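Local coordinates for outer envelope protein 64, mitochondrial (Arabidopsis thaliana, PDB 6HPG) that probably acts as a chaperone receptor in Hsp90-dependent protein targeting to mitochondria, a task served here by its TPR domain, at residues G1-S6 with K34-N39; K12-Y17 with N27-A32; Q21-V26 with L51-F56; A38-Y43 with T64-I69. All blocks are in the same frame, centred on the assembly; numbering follows the deposited sequence.

Contact 1: residues G1-S6 with K34-N39; sequences GNMEAS and KLNGAN
L35 makes the apolar part of this contact, setting its two methyl branches against the first turn of helix 2-18. CD1 of L35 lies 3.8 Å from A5 CB, while its CD2 comes within 3.7 Å of N2 CG, with the asparagine and leucine side chains at about a right angle. Beside these methyls S6 approaches with its backbone as well, its CA 5.4 Å from L35 CA, the nearest such pair between the segments. The S6 side chain packs on the next residue along, N36, whose CB is 3.4 Å from S6 OG. N36 has CG anti to its backbone N (chi1 177°), a torsion that carries the amide toward M3. There the thioether, folded back at chi2 and chi3, brings M3 CE to 3.3 Å from N36 ND2 in van der Waals contact. The site lies at one end of TPR 1, where helix 2-18 starts, helix 22-35 gives out and the chain turns toward helix 40-52. No hydrogen bond joins the two segments; S6 OG and N36 OD1 bond within their own segments or to helix 40-52. S6 OG donates to M3 O at 2.6 Å, 22° out of the carbonyl plane, and is also hydrogen-bonded to the hydroxyl of Y42 on helix 40-52. N36 OD1 accepts from A38 N at 3.2 Å, closing an Asx turn just past the helix end, with the donor above the carbonyl plane.

Contact 2: residues K12-Y17 with N27-A32; sequences KGNAAY and NFYTEA
F28 turns one ring face to K12, whose CB sits almost directly above the ring centre, 3.4 Å from the centroid, in a close CH-pi contact. The K12 carbonyl carbon lies on the same face, 3.5 Å from F28 CD2, whereas A16 CB stands near the ring plane at the edge, 4.3 Å from CD2. Replacing this phenylalanine by an alanine would probably leave the K12 methylenes without the face they lie on and open a gap between the two helices beside K12 and A16. Y29 comes from the next position; with CG anti to the carbonyl carbon (chi1 -67°), its ring slides under G13 toward N14. CA of G13 is 3.9 Å from the Y29 ring centroid, over the face but toward the rim. The ring lies so close to G13 that there is no room for a CB, and a small residue at this place is a hallmark of the tetratricopeptide helix pair. The two segments of TPR 1 run antiparallel at 162°, their axes 8.5 Å apart at closest approach. Past the glycine, the Y29 hydroxyl donates to N14 OD1, which lies in the plane of the ring at its edge; their separation, 2.4 Å, is too short to be taken literally. The amide and ring planes stand 65° apart. N14 ND2 is hydrogen-bonded to the backbone of the bound peptide. The tyrosine probably helps to orient the amide, and it also packs against an apolar side chain of the peptide, as Y17 does.

Contact 3: residues Q21-V26 with L51-F56; sequences QWNKAV and LELCCF
The stack of W22 on E52 lies at the junction of TPR 1 and TPR 2, where the start of helix 22-35 faces the end of helix 40-52. E52 lays its whole side chain across one face of the indole. Its CB stands over the six-membered ring, 3.8 Å from the centroid, and a bend at chi2 (-87°) carries the carboxylate on over the CZ2–CH2 side of the same face. The carboxylate and ring planes are only 10° apart, and E52 OE1 is 3.5 Å from W22 CZ2, the closest approach of the pair. This pair meets by flat surfaces, and no hydrogen bond crosses between the segments.

The helical run that presents E52 ends in a Schellman motif: C54 takes up a positive phi (63°), and its N bonds back to L51 O at 3.1 Å. L53, next in the chain after E52, packs beside it at the CB end of W22, where the leucine and tryptophan side chains run antiparallel alongside each other and L53 CG lies 3.8 Å from W22 CB. L53 CD1 extends farther along helix 22-35, touching N23 OD1 at 3.8 Å and V26 CG2 at 4.1 Å. On the side of helix 2-18, Y17 packs edge-to-face with the tryptophan ring and also touches E52, so the indole links three helices. E52 in turn packs against an acidic side chain of the bound peptide. If the two carboxylates lie near each other, a raised pKa of one of them would be likely.

Contact 4: residues A38-Y43 with T64-I69; sequences ANATYY and TKAMLI
Y43 and K65 meet through different first torsions: Y43 CG is anti to its carbonyl carbon (chi1 -78°), whereas K65 CG is anti to its backbone N (chi1 -173°). A further bend at chi2 (97°) runs the lysine chain over the tyrosine ring. K65 CG sits over the ring centre, 3.6 Å from the centroid, in a CH-pi contact. The chain then continues toward the phenol end, where NZ makes a weak hydrogen bond of 3.4 Å to Y43 OH.

Beside this pair the helices come together on alanines. A40 and A66 have CA atoms only 4.3 Å apart, A40 CB touches A66 O at 3.5 Å, and A66 CB lies 3.6 Å from A40 O. Such small residues allow the two helices of TPR 2, 40-52 and 56-69, to pack backbone against backbone. I69 fills the adjoining space with both branches: CG2 reaches A40 N at 3.6 Å, and CD1 comes 3.8 Å from Y43 CD2, the two side chains crossing at about a right angle. Just before the helix, N39 is the N-cap residue and accepts a weak bond from Y42 N through its side chain.

A leucine in place of Y43 would probably leave the K65 amine without its hydroxyl partner and the lysine methylenes without a flat surface to lie on. The interface is thus held chiefly by apolar contact; the long amine bond probably adds little, though a charge so near the phenol is likely to favour its ionisation slightly.

How the contacts relate
Contacts 1 and 2 join the same two helices, 2-18 and 22-35, with centres 12 Å apart. Contacts 1 and 4 share A38 and N39 and meet again at Y42. The same tyrosine brings contact 4 against contact 2, its CE2 lying 3.4 Å from A32 O, although the centres of the two are 15 Å apart. At the other end of TPR 1, contacts 2 and 3 have centres 10 Å apart and touch where A16 O faces Q21 N at 2.7 Å and Y17 OH lies 3.5 Å from E52 OE2. Contacts 1 and 3 stay about 9 Å apart at their nearest atoms. The bound peptide is touched from contact 2 by N14, Y17 and Y29, from contact 3 by E52 and from contact 4 by T41.

Contact 1: residues G1-S6 with K34-N39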
loop_
_atom_site.group_PDB
_atom_site.type_symbol
_atom_site.label_atom_id
_atom_site.label_comp_id
_atom_site.label_asym_id
_atom_site.label_seq_id
_atom_site.Cartn_x
_atom_site.Cartn_y
_atom_site.Cartn_z
ATOM N N GLY A 1 -0.615 -23.452 12.551
ATOM C CA GLY A 1 0.526 -23.596 11.598
ATOM C C GLY A 1 1.011 -22.224 11.185
ATOM O O GLY A 1 0.623 -21.204 11.781
ATOM N N ASN A 2 1.839 -22.210 10.150
ATOM C CA ASN A 2 2.410 -20.977 9.659
ATOM C C ASN A 2 1.362 -20.043 9.019
ATOM O O ASN A 2 1.384 -18.810 9.222
ATOM C CB ASN A 2 3.564 -21.296 8.736
ATOM C CG ASN A 2 4.742 -21.909 9.482
ATOM O OD1 ASN A 2 4.835 -21.840 10.709
ATOM N ND2 ASN A 2 5.635 -22.504 8.750
ATOM N N MET A 3 0.421 -20.640 8.302
ATOM C CA MET A 3 -0.747 -19.926 7.784
ATOM C C MET A 3 -1.449 -19.112 8.886
ATOM O O MET A 3 -1.663 -17.886 8.721
ATOM C CB MET A 3 -1.712 -20.940 7.154
ATOM C CG MET A 3 -2.919 -20.415 6.449
ATOM S SD MET A 3 -2.440 -19.148 5.262
ATOM C CE MET A 3 -3.227 -17.775 6.047
ATOM N N GLU A 4 -1.788 -19.764 9.993
ATOM C CA GLU A 4 -2.418 -19.072 11.136
ATOM C C GLU A 4 -1.441 -18.040 11.751
ATOM O O GLU A 4 -1.835 -16.909 12.033
ATOM C CB GLU A 4 -2.941 -20.044 12.214
ATOM C CG GLU A 4 -3.517 -19.347 13.451
ATOM C CD GLU A 4 -3.966 -20.273 14.603
ATOM O OE1 GLU A 4 -4.705 -19.779 15.476
ATOM O OE2 GLU A 4 -3.584 -21.462 14.667
ATOM N N ALA A 5 -0.188 -18.438 11.983
ATOM C CA ALA A 5 0.826 -17.484 12.519
ATOM C C ALA A 5 0.956 -16.188 11.640
ATOM O O ALA A 5 1.004 -15.034 12.131
ATOM C CB ALA A 5 2.166 -18.193 12.683
ATOM N N SER A 6 0.887 -16.386 10.337
ATOM C CA SER A 6 0.984 -15.298 9.392
ATOM C C SER A 6 -0.078 -14.221 9.689
ATOM O O SER A 6 0.241 -13.043 9.681
ATOM C CB SER A 6 0.876 -15.800 7.952
ATOM O OG SER A 6 -0.461 -15.896 7.481
ATOM N N LYS A 34 6.922 -13.790 5.225
ATOM C CA LYS A 34 7.802 -14.973 5.239
ATOM C C LYS A 34 7.016 -16.259 5.545
ATOM O O LYS A 34 7.289 -17.327 4.994
ATOM C CB LYS A 34 8.979 -14.766 6.198
ATOM C CG LYS A 34 9.921 -15.961 6.269
ATOM C CD LYS A 34 10.956 -15.723 7.326
ATOM C CE LYS A 34 12.197 -16.587 7.161
ATOM N NZ LYS A 34 13.374 -15.729 6.801
ATOM N N LEU A 35 6.023 -16.156 6.405
ATOM C CA LEU A 35 5.178 -17.292 6.729
ATOM C C LEU A 35 4.105 -17.582 5.656
ATOM O O LEU A 35 3.746 -18.745 5.446
ATOM C CB LEU A 35 4.513 -17.049 8.075
ATOM C CG LEU A 35 5.433 -17.013 9.306
ATOM C CD1 LEU A 35 4.674 -16.379 10.453
ATOM C CD2 LEU A 35 5.909 -18.412 9.688
ATOM N N ASN A 36 3.553 -16.531 5.035
ATOM C CA ASN A 36 2.568 -16.667 3.950
ATOM C C ASN A 36 2.839 -15.574 2.905
ATOM O O ASN A 36 2.489 -14.412 3.113
ATOM C CB ASN A 36 1.135 -16.579 4.510
ATOM C CG ASN A 36 0.046 -16.650 3.430
ATOM O OD1 ASN A 36 0.298 -16.916 2.245
ATOM N ND2 ASN A 36 -1.187 -16.379 3.847
ATOM N N GLY A 37 3.497 -15.977 1.815
ATOM C CA GLY A 37 3.933 -15.125 0.728
ATOM C C GLY A 37 2.911 -14.905 -0.378
ATOM O O GLY A 37 3.212 -14.261 -1.374
ATOM N N ALA A 38 1.697 -15.410 -0.201
ATOM C CA ALA A 38 0.653 -15.344 -1.208
ATOM C C ALA A 38 -0.488 -14.491 -0.741
ATOM O O ALA A 38 -1.615 -14.777 -1.110
ATOM C CB ALA A 38 0.148 -16.781 -1.544
ATOM N N ASN A 39 -0.227 -13.458 0.070
ATOM C CA ASN A 39 -1.308 -12.556 0.544
ATOM C C ASN A 39 -1.031 -11.127 0.155
ATOM O O ASN A 39 -0.055 -10.527 0.634
ATOM C CB ASN A 39 -1.491 -12.651 2.044
ATOM C CG ASN A 39 -2.773 -11.979 2.508
ATOM O OD1 ASN A 39 -2.853 -10.747 2.607
ATOM N ND2 ASN A 39 -3.798 -12.774 2.731
#

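Contact 2: residues K12-Y17 with N27-A32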
loop_
_atom_site.group_PDB
_atom_site.type_symbol
_atom_site.label_atom_id
_atom_site.label_comp_id
_atom_site.label_asym_id
_atom_site.label_seq_id
_atom_site.Cartn_x
_atom_site.Cartn_y
_atom_site.Cartn_z
ATOM N N LYS A 12 -0.455 -8.031 14.397
ATOM C CA LYS A 12 0.531 -7.352 15.271
ATOM C C LYS A 12 1.120 -6.162 14.526
ATOM O O LYS A 12 1.320 -5.067 15.081
ATOM C CB LYS A 12 1.655 -8.331 15.680
ATOM C CG LYS A 12 1.634 -8.865 17.113
ATOM C CD LYS A 12 0.514 -9.816 17.462
ATOM C CE LYS A 12 0.897 -10.725 18.628
ATOM N NZ LYS A 12 1.925 -11.781 18.312
ATOM N N GLY A 13 1.365 -6.362 13.250
ATOM C CA GLY A 13 1.757 -5.260 12.362
ATOM C C GLY A 13 0.739 -4.123 12.367
ATOM O O GLY A 13 1.126 -2.955 12.410
ATOM N N ASN A 14 -0.546 -4.482 12.283
ATOM C CA ASN A 14 -1.630 -3.495 12.198
ATOM C C ASN A 14 -1.678 -2.715 13.512
ATOM O O ASN A 14 -1.853 -1.518 13.491
ATOM C CB ASN A 14 -2.983 -4.138 11.872
ATOM C CG ASN A 14 -3.095 -4.617 10.403
ATOM O OD1 ASN A 14 -2.192 -4.453 9.571
ATOM N ND2 ASN A 14 -4.206 -5.209 10.099
ATOM N N ALA A 15 -1.460 -3.389 14.640
ATOM C CA ALA A 15 -1.410 -2.695 15.917
ATOM C C ALA A 15 -0.186 -1.771 15.976
ATOM O O ALA A 15 -0.307 -0.632 16.430
ATOM C CB ALA A 15 -1.434 -3.687 17.091
ATOM N N ALA A 16 0.973 -2.241 15.500
ATOM C CA ALA A 16 2.161 -1.409 15.472
ATOM C C ALA A 16 1.953 -0.179 14.597
ATOM O O ALA A 16 2.330 0.950 14.962
ATOM C CB ALA A 16 3.371 -2.215 14.991
ATOM N N TYR A 17 1.355 -0.411 13.428
ATOM C CA TYR A 17 1.072 0.654 12.502
ATOM C C TYR A 17 0.125 1.646 13.148
ATOM O O TYR A 17 0.374 2.841 13.052
ATOM C CB TYR A 17 0.484 0.132 11.176
ATOM C CG TYR A 17 0.243 1.200 10.123
ATOM C CD1 TYR A 17 -0.952 1.919 10.083
ATOM C CD2 TYR A 17 1.202 1.470 9.136
ATOM C CE1 TYR A 17 -1.178 2.869 9.114
ATOM C CE2 TYR A 17 0.992 2.433 8.181
ATOM C CZ TYR A 17 -0.199 3.135 8.164
ATOM O OH TYR A 17 -0.395 4.102 7.193
ATOM N N ASN A 27 8.489 -4.976 10.421
ATOM C CA ASN A 27 9.066 -6.221 10.862
ATOM C C ASN A 27 8.000 -7.305 11.079
ATOM O O ASN A 27 8.227 -8.456 10.699
ATOM C CB ASN A 27 9.923 -6.000 12.106
ATOM C CG ASN A 27 11.227 -5.279 11.774
ATOM O OD1 ASN A 27 11.763 -5.447 10.692
ATOM N ND2 ASN A 27 11.748 -4.497 12.717
ATOM N N PHE A 28 6.839 -6.929 11.621
ATOM C CA PHE A 28 5.730 -7.880 11.750
ATOM C C PHE A 28 5.221 -8.327 10.380
ATOM O O PHE A 28 4.982 -9.517 10.176
ATOM C CB PHE A 28 4.556 -7.322 12.616
ATOM C CG PHE A 28 4.779 -7.438 14.108
ATOM C CD1 PHE A 28 5.102 -8.656 14.686
ATOM C CD2 PHE A 28 4.638 -6.333 14.944
ATOM C CE1 PHE A 28 5.327 -8.767 16.047
ATOM C CE2 PHE A 28 4.881 -6.438 16.305
ATOM C CZ PHE A 28 5.228 -7.666 16.853
ATOM N N TYR A 29 5.152 -7.393 9.436
ATOM C CA TYR A 29 4.615 -7.650 8.125
ATOM C C TYR A 29 5.593 -8.468 7.335
ATOM O O TYR A 29 5.185 -9.350 6.561
ATOM C CB TYR A 29 4.250 -6.354 7.410
ATOM C CG TYR A 29 3.087 -5.531 8.003
ATOM C CD1 TYR A 29 1.906 -6.125 8.450
ATOM C CD2 TYR A 29 3.148 -4.151 8.034
ATOM C CE1 TYR A 29 0.841 -5.355 8.918
ATOM C CE2 TYR A 29 2.101 -3.405 8.487
ATOM C CZ TYR A 29 0.954 -4.006 8.950
ATOM O OH TYR A 29 -0.096 -3.203 9.398
ATOM N N THR A 30 6.886 -8.249 7.576
ATOM C CA THR A 30 7.943 -9.083 6.940
ATOM C C THR A 30 7.833 -10.554 7.334
ATOM O O THR A 30 7.899 -11.507 6.489
ATOM C CB THR A 30 9.309 -8.455 7.230
ATOM O OG1 THR A 30 9.306 -7.176 6.595
ATOM C CG2 THR A 30 10.524 -9.291 6.713
ATOM N N GLU A 31 7.586 -10.744 8.602
ATOM C CA GLU A 31 7.389 -12.084 9.129
ATOM C C GLU A 31 6.088 -12.739 8.633
ATOM O O GLU A 31 6.090 -13.964 8.370
ATOM C CB GLU A 31 7.429 -12.060 10.647
ATOM C CG GLU A 31 7.276 -13.406 11.327
ATOM C CD GLU A 31 8.482 -14.326 11.156
ATOM O OE1 GLU A 31 8.475 -15.443 11.731
ATOM O OE2 GLU A 31 9.435 -13.925 10.501
ATOM N N ALA A 32 5.001 -11.944 8.599
ATOM C CA ALA A 32 3.736 -12.327 8.009
ATOM C C ALA A 32 3.955 -12.874 6.628
ATOM O O ALA A 32 3.472 -13.958 6.283
ATOM C CB ALA A 32 2.792 -11.129 7.952
#

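Contact 3: residues Q21-V26 with L51-F56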
loop_
_atom_site.group_PDB
_atom_site.type_symbol
_atom_site.label_atom_id
_atom_site.label_comp_id
_atom_site.label_asym_id
_atom_site.label_seq_id
_atom_site.Cartn_x
_atom_site.Cartn_y
_atom_site.Cartn_z
ATOM N N GLN A 21 4.312 2.789 15.214
ATOM C CA GLN A 21 5.571 2.065 15.370
ATOM C C GLN A 21 5.945 1.496 13.995
ATOM O O GLN A 21 5.813 0.323 13.712
ATOM C CB GLN A 21 5.424 0.954 16.385
ATOM C CG GLN A 21 4.663 1.320 17.662
ATOM C CD GLN A 21 5.563 1.652 18.802
ATOM O OE1 GLN A 21 6.503 2.435 18.647
ATOM N NE2 GLN A 21 5.294 1.056 19.964
ATOM N N TRP A 22 6.442 2.359 13.140
ATOM C CA TRP A 22 6.508 2.038 11.714
ATOM C C TRP A 22 7.455 0.896 11.439
ATOM O O TRP A 22 7.121 0.056 10.608
ATOM C CB TRP A 22 6.957 3.230 10.892
ATOM C CG TRP A 22 6.180 4.470 11.104
ATOM C CD1 TRP A 22 6.693 5.680 11.386
ATOM C CD2 TRP A 22 4.756 4.627 11.053
ATOM N NE1 TRP A 22 5.690 6.610 11.518
ATOM C CE2 TRP A 22 4.483 5.995 11.329
ATOM C CE3 TRP A 22 3.685 3.761 10.815
ATOM C CZ2 TRP A 22 3.193 6.520 11.360
ATOM C CZ3 TRP A 22 2.375 4.284 10.867
ATOM C CH2 TRP A 22 2.155 5.664 11.128
ATOM N N ASN A 23 8.636 0.891 12.086
ATOM C CA ASN A 23 9.598 -0.226 11.905
ATOM C C ASN A 23 9.100 -1.555 12.448
ATOM O O ASN A 23 9.311 -2.639 11.837
ATOM C CB ASN A 23 10.922 0.066 12.576
ATOM C CG ASN A 23 11.684 1.104 11.860
ATOM O OD1 ASN A 23 12.166 0.865 10.762
ATOM N ND2 ASN A 23 11.795 2.276 12.458
ATOM N N LYS A 24 8.493 -1.477 13.627
ATOM C CA LYS A 24 7.874 -2.654 14.229
ATOM C C LYS A 24 6.843 -3.224 13.278
ATOM O O LYS A 24 6.785 -4.437 13.103
ATOM C CB LYS A 24 7.248 -2.373 15.588
ATOM C CG LYS A 24 8.236 -2.559 16.748
ATOM C CD LYS A 24 7.982 -1.649 17.950
ATOM C CE LYS A 24 9.260 -0.919 18.371
ATOM N NZ LYS A 24 9.076 -0.066 19.583
ATOM N N ALA A 25 6.063 -2.342 12.655
ATOM C CA ALA A 25 5.033 -2.735 11.689
ATOM C C ALA A 25 5.651 -3.472 10.528
ATOM O O ALA A 25 5.226 -4.569 10.181
ATOM C CB ALA A 25 4.270 -1.517 11.187
ATOM N N VAL A 26 6.678 -2.852 9.939
ATOM C CA VAL A 26 7.460 -3.446 8.833
ATOM C C VAL A 26 7.957 -4.849 9.212
ATOM O O VAL A 26 7.915 -5.755 8.403
ATOM C CB VAL A 26 8.696 -2.552 8.445
ATOM C CG1 VAL A 26 9.782 -3.311 7.661
ATOM C CG2 VAL A 26 8.279 -1.314 7.669
ATOM N N LEU A 51 5.829 3.814 3.298
ATOM C CA LEU A 51 5.471 5.183 2.993
ATOM C C LEU A 51 5.706 6.134 4.178
ATOM O O LEU A 51 6.227 7.221 4.040
ATOM C CB LEU A 51 4.005 5.249 2.613
ATOM C CG LEU A 51 3.655 4.792 1.206
ATOM C CD1 LEU A 51 2.193 5.086 0.913
ATOM C CD2 LEU A 51 4.520 5.480 0.189
ATOM N N GLU A 52 5.337 5.695 5.354
ATOM C CA GLU A 52 5.473 6.552 6.515
ATOM C C GLU A 52 6.946 6.811 6.907
ATOM O O GLU A 52 7.237 7.794 7.557
ATOM C CB GLU A 52 4.703 5.923 7.641
ATOM C CG GLU A 52 3.197 5.856 7.379
ATOM C CD GLU A 52 2.452 7.125 7.804
ATOM O OE1 GLU A 52 3.124 8.078 8.248
ATOM O OE2 GLU A 52 1.202 7.132 7.739
ATOM N N LEU A 53 7.838 5.901 6.507
ATOM C CA LEU A 53 9.278 5.991 6.735
ATOM C C LEU A 53 10.030 6.723 5.648
ATOM O O LEU A 53 11.231 6.902 5.761
ATOM C CB LEU A 53 9.865 4.580 6.857
ATOM C CG LEU A 53 9.540 3.866 8.166
ATOM C CD1 LEU A 53 9.999 2.411 8.101
ATOM C CD2 LEU A 53 10.172 4.591 9.348
ATOM N N CYS A 54 9.301 7.127 4.603
ATOM C CA CYS A 54 9.835 7.625 3.347
ATOM C C CYS A 54 10.651 6.589 2.599
ATOM O O CYS A 54 11.512 6.961 1.793
ATOM C CB CYS A 54 10.626 8.916 3.550
ATOM S SG CYS A 54 9.608 10.130 4.391
ATOM N N CYS A 55 10.362 5.301 2.810
ATOM C CA CYS A 55 10.987 4.253 1.991
ATOM C C CYS A 55 10.150 4.011 0.744
ATOM O O CYS A 55 9.517 2.951 0.598
ATOM C CB CYS A 55 11.164 2.969 2.800
ATOM S SG CYS A 55 12.258 3.233 4.189
ATOM N N PHE A 56 10.168 4.973 -0.175
ATOM C CA PHE A 56 9.262 4.950 -1.354
ATOM C C PHE A 56 9.538 3.845 -2.356
ATOM O O PHE A 56 8.572 3.279 -2.916
ATOM C CB PHE A 56 9.292 6.310 -2.044
ATOM C CG PHE A 56 8.847 7.420 -1.140
ATOM C CD1 PHE A 56 7.550 7.432 -0.641
ATOM C CD2 PHE A 56 9.738 8.390 -0.703
ATOM C CE1 PHE A 56 7.113 8.436 0.233
ATOM C CE2 PHE A 56 9.307 9.387 0.192
ATOM C CZ PHE A 56 7.997 9.408 0.647
#

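Contact 4: residues A38-Y43 with T64-I69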
loop_
_atom_site.group_PDB
_atom_site.type_symbol
_atom_site.label_atom_id
_atom_site.label_comp_id
_atom_site.label_asym_id
_atom_site.label_seq_id
_atom_site.Cartn_x
_atom_site.Cartn_y
_atom_site.Cartn_z
ATOM N N ALA A 38 1.697 -15.410 -0.201
ATOM C CA ALA A 38 0.653 -15.344 -1.208
ATOM C C ALA A 38 -0.488 -14.491 -0.741
ATOM O O ALA A 38 -1.615 -14.777 -1.110
ATOM C CB ALA A 38 0.148 -16.781 -1.544
ATOM N N ASN A 39 -0.227 -13.458 0.070
ATOM C CA ASN A 39 -1.308 -12.556 0.544
ATOM C C ASN A 39 -1.031 -11.127 0.155
ATOM O O ASN A 39 -0.055 -10.527 0.634
ATOM C CB ASN A 39 -1.491 -12.651 2.044
ATOM C CG ASN A 39 -2.773 -11.979 2.508
ATOM O OD1 ASN A 39 -2.853 -10.747 2.607
ATOM N ND2 ASN A 39 -3.798 -12.774 2.731
ATOM N N ALA A 40 -1.877 -10.589 -0.725
ATOM C CA ALA A 40 -1.669 -9.248 -1.249
ATOM C C ALA A 40 -1.743 -8.191 -0.160
ATOM O O ALA A 40 -0.991 -7.213 -0.199
ATOM C CB ALA A 40 -2.681 -8.942 -2.326
ATOM N N THR A 41 -2.691 -8.359 0.770
ATOM C CA THR A 41 -2.885 -7.423 1.900
ATOM C C THR A 41 -1.617 -7.306 2.803
ATOM O O THR A 41 -1.290 -6.233 3.313
ATOM C CB THR A 41 -4.143 -7.867 2.674
ATOM O OG1 THR A 41 -5.226 -7.886 1.758
ATOM C CG2 THR A 41 -4.492 -6.931 3.815
ATOM N N TYR A 42 -0.846 -8.385 2.939
ATOM C CA TYR A 42 0.346 -8.329 3.808
ATOM C C TYR A 42 1.389 -7.395 3.223
ATOM O O TYR A 42 1.925 -6.532 3.926
ATOM C CB TYR A 42 1.002 -9.711 3.959
ATOM C CG TYR A 42 0.255 -10.787 4.701
ATOM C CD1 TYR A 42 -1.067 -10.644 5.076
ATOM C CD2 TYR A 42 0.884 -12.012 4.943
ATOM C CE1 TYR A 42 -1.708 -11.646 5.717
ATOM C CE2 TYR A 42 0.254 -13.021 5.620
ATOM C CZ TYR A 42 -1.053 -12.861 5.976
ATOM O OH TYR A 42 -1.716 -13.880 6.615
ATOM N N TYR A 43 1.623 -7.556 1.910
ATOM C CA TYR A 43 2.443 -6.638 1.123
ATOM C C TYR A 43 1.915 -5.166 1.068
ATOM O O TYR A 43 2.687 -4.213 1.192
ATOM C CB TYR A 43 2.641 -7.176 -0.323
ATOM C CG TYR A 43 3.687 -8.311 -0.481
ATOM C CD1 TYR A 43 5.018 -8.014 -0.654
ATOM C CD2 TYR A 43 3.308 -9.640 -0.509
ATOM C CE1 TYR A 43 5.997 -9.026 -0.827
ATOM C CE2 TYR A 43 4.270 -10.679 -0.680
ATOM C CZ TYR A 43 5.610 -10.347 -0.833
ATOM O OH TYR A 43 6.561 -11.314 -0.989
ATOM N N THR A 64 3.701 -3.222 -6.020
ATOM C CA THR A 64 3.822 -3.968 -7.278
ATOM C C THR A 64 3.655 -5.485 -7.072
ATOM O O THR A 64 3.054 -6.138 -7.934
ATOM C CB THR A 64 5.114 -3.600 -8.046
ATOM O OG1 THR A 64 5.066 -2.209 -8.416
ATOM C CG2 THR A 64 5.249 -4.430 -9.365
ATOM N N LYS A 65 4.142 -6.045 -5.951
ATOM C CA LYS A 65 3.924 -7.479 -5.664
ATOM C C LYS A 65 2.491 -7.774 -5.283
ATOM O O LYS A 65 1.912 -8.840 -5.638
ATOM C CB LYS A 65 4.827 -7.966 -4.527
ATOM C CG LYS A 65 4.771 -9.477 -4.300
ATOM C CD LYS A 65 5.921 -10.186 -5.001
ATOM C CE LYS A 65 5.985 -11.674 -4.667
ATOM N NZ LYS A 65 7.357 -12.063 -4.224
ATOM N N ALA A 66 1.910 -6.837 -4.533
ATOM C CA ALA A 66 0.508 -6.946 -4.139
ATOM C C ALA A 66 -0.396 -7.041 -5.385
ATOM O O ALA A 66 -1.369 -7.780 -5.395
ATOM C CB ALA A 66 0.097 -5.770 -3.263
ATOM N N MET A 67 -0.055 -6.297 -6.428
ATOM C CA MET A 67 -0.871 -6.340 -7.653
ATOM C C MET A 67 -0.673 -7.666 -8.418
ATOM O O MET A 67 -1.596 -8.118 -9.046
ATOM C CB MET A 67 -0.549 -5.166 -8.546
ATOM C CG MET A 67 -0.869 -3.806 -7.971
ATOM S SD MET A 67 -0.011 -2.571 -8.956
ATOM C CE MET A 67 -0.214 -1.107 -7.922
ATOM N N LEU A 68 0.514 -8.273 -8.344
ATOM C CA LEU A 68 0.771 -9.618 -8.930
ATOM C C LEU A 68 -0.110 -10.681 -8.294
ATOM O O LEU A 68 -0.707 -11.506 -8.964
ATOM C CB LEU A 68 2.227 -10.038 -8.742
ATOM C CG LEU A 68 3.376 -9.220 -9.326
ATOM C CD1 LEU A 68 4.691 -9.925 -9.015
ATOM C CD2 LEU A 68 3.220 -9.030 -10.824
ATOM N N ILE A 69 -0.198 -10.627 -6.971
ATOM C CA ILE A 69 -1.056 -11.516 -6.219
ATOM C C ILE A 69 -2.529 -11.179 -6.484
ATOM O O ILE A 69 -3.340 -12.067 -6.694
ATOM C CB ILE A 69 -0.711 -11.456 -4.704
ATOM C CG1 ILE A 69 0.695 -12.025 -4.465
ATOM C CG2 ILE A 69 -1.735 -12.233 -3.883
ATOM C CD1 ILE A 69 1.336 -11.627 -3.136
#